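Local coordinates for protein D-alanine--D-alanine ligase (Acinetobacter baumannii ACICU, PDB 5D8D) that catalyses the ATP-dependent joining of two D-alanines into D-alanyl-D-alanine, a building block for bacterial cell-wall peptidoglycan, at residues Lys100-Thr103 and Lys104-Trp107; Ala44-Pro47 and Gln48-Ser51. One frame throughout, in Å; residues are numbered along the deposited sequence.

Interaction 1: residues Lys100-Thr103 and Lys104-Trp107; sequences KVKT and KQIW
T103 sets its methyl group over the indole of W107, one helical turn on. CG2 stands 3.4 Å from the centroid of the six-membered ring of W107 and 11° off its normal, a CH-pi contact made from above the face. Chi1 of -65° keeps OG1 beside the backbone N, bonded back to the carbonyls of D99 and I96, and leaves CG2 anti to that N, directed at the indole. The T103 carbonyl O also takes the amide of W107 (N to O, 2.9 Å) and lies 3.3 Å from W107 CG, so backbone and side chain of the threonine both meet this tryptophan.

K104 donates its amide N to K100 O at 3.1 Å, and its CG and CD graze the same oxygen, each at 3.4 Å. Bends at chi3 and chi4 then take NZ to a salt bridge with E176, predicted to belong to the ATP site, and to T114.

Q105 lies alongside V101: its CG passes 3.2 Å from V101 O, and OE1 reaches V101 CG2 at 3.7 Å. Its extended chain also brings NE2 beside K102.

The helix, 100-108, is enclosed on several sides. T103 and W107 pack on strand 264-270, V101 and K104 meet M174 of strand 173-177, and Q105 touches I106 of the second subunit.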
ATOM      1  N   LYS A 100      -4.161   9.814   0.046  1.00 53.40           N
ATOM      2  CA  LYS A 100      -4.151  10.845   1.082  1.00 55.01           C
ATOM      3  C   LYS A 100      -4.767  10.369   2.387  1.00 55.70           C
ATOM      4  O   LYS A 100      -4.191  10.614   3.474  1.00 53.51           O
ATOM      5  CB  LYS A 100      -4.849  12.123   0.611  1.00 55.93           C
ATOM      6  CG  LYS A 100      -4.058  12.888  -0.421  1.00 56.36           C
ATOM      7  CD  LYS A 100      -4.825  14.106  -0.897  1.00 61.46           C
ATOM      8  CE  LYS A 100      -4.199  14.718  -2.142  1.00 61.75           C
ATOM      9  NZ  LYS A 100      -4.515  13.942  -3.372  1.00 64.29           N
ATOM     10  N   VAL A 101      -5.889   9.644   2.311  1.00 53.93           N
ATOM     11  CA  VAL A 101      -6.514   9.227   3.569  1.00 48.66           C
ATOM     12  C   VAL A 101      -5.689   8.158   4.239  1.00 49.63           C
ATOM     13  O   VAL A 101      -5.505   8.242   5.475  1.00 55.02           O
ATOM     14  CB  VAL A 101      -8.031   8.881   3.536  1.00 51.25           C
ATOM     15  CG1 VAL A 101      -8.724   9.345   2.260  1.00 49.10           C
ATOM     16  CG2 VAL A 101      -8.322   7.425   3.895  1.00 51.44           C
ATOM     17  N   LYS A 102      -5.158   7.189   3.467  1.00 45.51           N
ATOM     18  CA  LYS A 102      -4.371   6.111   4.093  1.00 44.58           C
ATOM     19  C   LYS A 102      -3.082   6.620   4.671  1.00 44.08           C
ATOM     20  O   LYS A 102      -2.656   6.154   5.718  1.00 50.20           O
ATOM     21  CB  LYS A 102      -4.134   4.920   3.154  1.00 49.23           C
ATOM     22  CG  LYS A 102      -5.416   4.149   2.875  1.00 48.57           C
ATOM     23  CD  LYS A 102      -5.148   2.837   2.189  1.00 52.02           C
ATOM     24  CE  LYS A 102      -6.445   2.095   1.906  1.00 49.15           C
ATOM     25  NZ  LYS A 102      -7.183   2.667   0.764  1.00 47.47           N
ATOM     26  N   THR A 103      -2.468   7.596   4.000  1.00 47.09           N
ATOM     27  CA  THR A 103      -1.312   8.312   4.548  1.00 43.96           C
ATOM     28  C   THR A 103      -1.648   8.959   5.919  1.00 43.88           C
ATOM     29  O   THR A 103      -0.883   8.854   6.870  1.00 40.85           O
ATOM     30  CB  THR A 103      -0.814   9.367   3.549  1.00 40.81           C
ATOM     31  OG1 THR A 103      -0.319   8.725   2.368  1.00 42.60           O
ATOM     32  CG2 THR A 103       0.328  10.165   4.133  1.00 45.57           C
ATOM     33  N   LYS A 104      -2.781   9.641   6.000  1.00 45.40           N
ATOM     34  CA  LYS A 104      -3.166  10.325   7.249  1.00 51.02           C
ATOM     35  C   LYS A 104      -3.518   9.348   8.377  1.00 50.20           C
ATOM     36  O   LYS A 104      -3.185   9.594   9.529  1.00 44.54           O
ATOM     37  CB  LYS A 104      -4.330  11.276   7.026  1.00 49.19           C
ATOM     38  CG  LYS A 104      -3.979  12.531   6.268  1.00 52.69           C
ATOM     39  CD  LYS A 104      -5.246  13.090   5.622  1.00 58.27           C
ATOM     40  CE  LYS A 104      -5.384  14.593   5.686  1.00 61.21           C
ATOM     41  NZ  LYS A 104      -5.719  15.093   7.057  1.00 61.86           N
ATOM     42  N   GLN A 105      -4.156   8.231   8.034  1.00 50.22           N
ATOM     43  CA  GLN A 105      -4.458   7.227   9.024  1.00 45.67           C
ATOM     44  C   GLN A 105      -3.167   6.680   9.556  1.00 47.85           C
ATOM     45  O   GLN A 105      -3.003   6.578  10.767  1.00 56.82           O
ATOM     46  CB  GLN A 105      -5.308   6.130   8.449  1.00 47.89           C
ATOM     47  CG  GLN A 105      -6.671   6.615   7.997  1.00 50.45           C
ATOM     48  CD  GLN A 105      -7.484   5.632   7.163  1.00 55.35           C
ATOM     49  OE1 GLN A 105      -8.710   5.696   7.185  1.00 60.28           O
ATOM     50  NE2 GLN A 105      -6.832   4.742   6.419  1.00 56.49           N
ATOM     51  N   ILE A 106      -2.219   6.360   8.681  1.00 48.78           N
ATOM     52  CA  ILE A 106      -0.881   5.996   9.170  1.00 44.22           C
ATOM     53  C   ILE A 106      -0.280   7.071  10.090  1.00 46.34           C
ATOM     54  O   ILE A 106       0.349   6.753  11.132  1.00 45.56           O
ATOM     55  CB  ILE A 106       0.114   5.706   8.040  1.00 45.44           C
ATOM     56  CG1 ILE A 106      -0.348   4.538   7.152  1.00 46.27           C
ATOM     57  CG2 ILE A 106       1.488   5.374   8.614  1.00 47.14           C
ATOM     58  CD1 ILE A 106      -0.699   3.265   7.875  1.00 47.07           C
ATOM     59  N   TRP A 107      -0.464   8.336   9.711  1.00 46.99           N
ATOM     60  CA  TRP A 107      -0.024   9.451  10.548  1.00 50.04           C
ATOM     61  C   TRP A 107      -0.825   9.617  11.886  1.00 51.81           C
ATOM     62  O   TRP A 107      -0.198   9.786  12.935  1.00 52.42           O
ATOM     63  CB  TRP A 107       0.022  10.757   9.736  1.00 48.92           C
ATOM     64  CG  TRP A 107       1.107  10.817   8.703  1.00 44.56           C
ATOM     65  CD1 TRP A 107       2.275  10.086   8.658  1.00 46.80           C
ATOM     66  CD2 TRP A 107       1.134  11.671   7.581  1.00 40.23           C
ATOM     67  NE1 TRP A 107       3.002  10.428   7.557  1.00 42.15           N
ATOM     68  CE2 TRP A 107       2.319  11.396   6.873  1.00 41.35           C
ATOM     69  CE3 TRP A 107       0.258  12.641   7.086  1.00 41.66           C
ATOM     70  CZ2 TRP A 107       2.660  12.069   5.711  1.00 40.66           C
ATOM     71  CZ3 TRP A 107       0.603  13.312   5.925  1.00 41.51           C
ATOM     72  CH2 TRP A 107       1.793  13.023   5.258  1.00 41.96           C
TER

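Interaction 2: residues Ala44-Pro47 and Gln48-Ser51; sequences AFDP and QDRS
R50 overlaps the F45 ring at its CD2-CE2 side: NE lies over the face, 3.6 Å from F45 CE2, the remaining guanidinium past the rim, planes 16° apart. Its CB follows the ring, 3.7 Å from F45 CE1, and bends at chi2 and chi3 swing the chain across the phenyl. At the ring's edge, in its plane, the S51 carbonyl O comes within 3.3 Å of F45 CZ. The arginine's NH1 is anchored by a salt bridge to E54.

Beside this overlap the backbone folds round D46. Its carbonyl O accepts two amides, D49 N at 2.9 Å and R50 N at 3.0 Å, the second much straighter (165° at the hydrogen). Because CG is anti to the backbone N (chi1 -170°), the carboxylate swings forward, and OD1 accepts Q48 N at 3.2 Å from above the carboxylate plane. OD1 also holds G16 N, and the salt bridge from OD2 to R21 would offset the nearby negative charge of D49.

An Asx turn, D46 to Q48, is thus superposed on a beta turn, D46 to D49, with P47 in its second position. Together they turn the chain just beyond the C-terminal end of edge strand 41-45, in the Rossmann-like parallel sheet of the N-terminal domain.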
ATOM      1  N   ALA A  44      16.751   6.082 -21.615  1.00 39.44           N
ATOM      2  CA  ALA A  44      15.315   6.181 -21.439  1.00 42.15           C
ATOM      3  C   ALA A  44      14.572   4.810 -21.586  1.00 42.21           C
ATOM      4  O   ALA A  44      14.892   3.981 -22.437  1.00 40.30           O
ATOM      5  CB  ALA A  44      14.774   7.196 -22.444  1.00 43.06           C
ATOM      6  N   PHE A  45      13.588   4.570 -20.724  1.00 39.75           N
ATOM      7  CA  PHE A  45      12.752   3.383 -20.806  1.00 35.55           C
ATOM      8  C   PHE A  45      11.372   3.874 -20.529  1.00 37.70           C
ATOM      9  O   PHE A  45      11.071   4.258 -19.392  1.00 38.84           O
ATOM     10  CB  PHE A  45      13.166   2.378 -19.731  1.00 38.30           C
ATOM     11  CG  PHE A  45      12.595   1.009 -19.919  1.00 39.03           C
ATOM     12  CD1 PHE A  45      11.233   0.782 -19.872  1.00 40.41           C
ATOM     13  CD2 PHE A  45      13.428  -0.065 -20.093  1.00 39.96           C
ATOM     14  CE1 PHE A  45      10.713  -0.476 -20.035  1.00 37.96           C
ATOM     15  CE2 PHE A  45      12.915  -1.324 -20.255  1.00 40.11           C
ATOM     16  CZ  PHE A  45      11.559  -1.533 -20.215  1.00 40.76           C
ATOM     17  N   ASP A  46      10.530   3.833 -21.552  1.00 40.29           N
ATOM     18  CA  ASP A  46       9.176   4.292 -21.438  1.00 42.32           C
ATOM     19  C   ASP A  46       8.265   3.093 -21.395  1.00 45.47           C
ATOM     20  O   ASP A  46       8.002   2.504 -22.454  1.00 47.54           O
ATOM     21  CB  ASP A  46       8.791   5.215 -22.607  1.00 41.24           C
ATOM     22  CG  ASP A  46       7.459   5.893 -22.377  1.00 45.52           C
ATOM     23  OD1 ASP A  46       6.705   5.481 -21.445  1.00 44.31           O
ATOM     24  OD2 ASP A  46       7.157   6.852 -23.104  1.00 46.15           O
ATOM     25  N   PRO A  47       7.726   2.752 -20.192  1.00 44.16           N
ATOM     26  CA  PRO A  47       6.952   1.508 -20.083  1.00 41.95           C
ATOM     27  C   PRO A  47       5.617   1.510 -20.787  1.00 41.59           C
ATOM     28  O   PRO A  47       4.998   0.451 -20.889  1.00 48.28           O
ATOM     29  CB  PRO A  47       6.791   1.312 -18.579  1.00 42.08           C
ATOM     30  CG  PRO A  47       6.870   2.687 -18.028  1.00 43.17           C
ATOM     31  CD  PRO A  47       7.839   3.432 -18.892  1.00 41.16           C
ATOM     32  N   GLN A  48       5.165   2.663 -21.260  1.00 44.45           N
ATOM     33  CA  GLN A  48       4.046   2.704 -22.194  1.00 51.35           C
ATOM     34  C   GLN A  48       4.402   2.035 -23.539  1.00 49.93           C
ATOM     35  O   GLN A  48       3.553   1.392 -24.116  1.00 56.19           O
ATOM     36  CB  GLN A  48       3.566   4.141 -22.448  1.00 55.17           C
ATOM     37  CG  GLN A  48       2.234   4.236 -23.214  1.00 59.25           C
ATOM     38  CD  GLN A  48       1.929   5.643 -23.742  1.00 67.03           C
ATOM     39  OE1 GLN A  48       2.404   6.052 -24.832  1.00 65.98           O
ATOM     40  NE2 GLN A  48       1.114   6.390 -22.979  1.00 66.60           N
ATOM     41  N   ASP A  49       5.624   2.213 -24.036  1.00 48.34           N
ATOM     42  CA  ASP A  49       6.029   1.711 -25.352  1.00 51.47           C
ATOM     43  C   ASP A  49       6.803   0.393 -25.309  1.00 50.58           C
ATOM     44  O   ASP A  49       6.693  -0.421 -26.224  1.00 51.43           O
ATOM     45  CB  ASP A  49       6.896   2.746 -26.098  1.00 56.89           C
ATOM     46  CG  ASP A  49       6.209   4.149 -26.278  1.00 59.90           C
ATOM     47  OD1 ASP A  49       4.956   4.319 -26.208  1.00 57.68           O
ATOM     48  OD2 ASP A  49       6.986   5.102 -26.498  1.00 60.69           O
ATOM     49  N   ARG A  50       7.602   0.210 -24.268  1.00 48.66           N
ATOM     50  CA  ARG A  50       8.481  -0.962 -24.087  1.00 49.04           C
ATOM     51  C   ARG A  50       7.934  -1.798 -22.963  1.00 48.45           C
ATOM     52  O   ARG A  50       7.739  -1.274 -21.852  1.00 40.68           O
ATOM     53  CB  ARG A  50       9.894  -0.521 -23.632  1.00 50.67           C
ATOM     54  CG  ARG A  50      11.006  -0.684 -24.636  1.00 58.04           C
ATOM     55  CD  ARG A  50      12.116  -1.658 -24.232  1.00 54.38           C
ATOM     56  NE  ARG A  50      13.296  -0.940 -23.770  1.00 49.60           N
ATOM     57  CZ  ARG A  50      14.520  -1.454 -23.664  1.00 49.77           C
ATOM     58  NH1 ARG A  50      14.783  -2.726 -23.950  1.00 51.00           N
ATOM     59  NH2 ARG A  50      15.511  -0.676 -23.240  1.00 52.38           N
ATOM     60  N   SER A  51       7.757  -3.099 -23.222  1.00 46.52           N
ATOM     61  CA  SER A  51       7.338  -4.025 -22.200  1.00 42.06           C
ATOM     62  C   SER A  51       8.227  -3.878 -20.991  1.00 39.73           C
ATOM     63  O   SER A  51       9.426  -3.907 -21.136  1.00 42.37           O
ATOM     64  CB  SER A  51       7.433  -5.443 -22.697  1.00 42.85           C
ATOM     65  OG  SER A  51       6.973  -6.342 -21.711  1.00 46.84           O
TER

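From the N terminus, interaction 2 comes first: it turns the chain at the end of strand 41-45, at the start of the connection to strand 60-63, and G16 ties it to the loop after strand 9-13, R21 to the start of helix 21-37. Interaction 1 follows, past helices 74-81 and 91-97, as about two turns of helix 100-108. Both are local, closing no long loop; they run in series and neither nest nor cross. Their centres lie 31 Å apart, one beyond an outer strand of the N-terminal parallel sheet, the other between two antiparallel sheets of the ATP-grasp part. Both segment pairs touch the second subunit, P47 meeting its W81 and K102 bonding to its Q92.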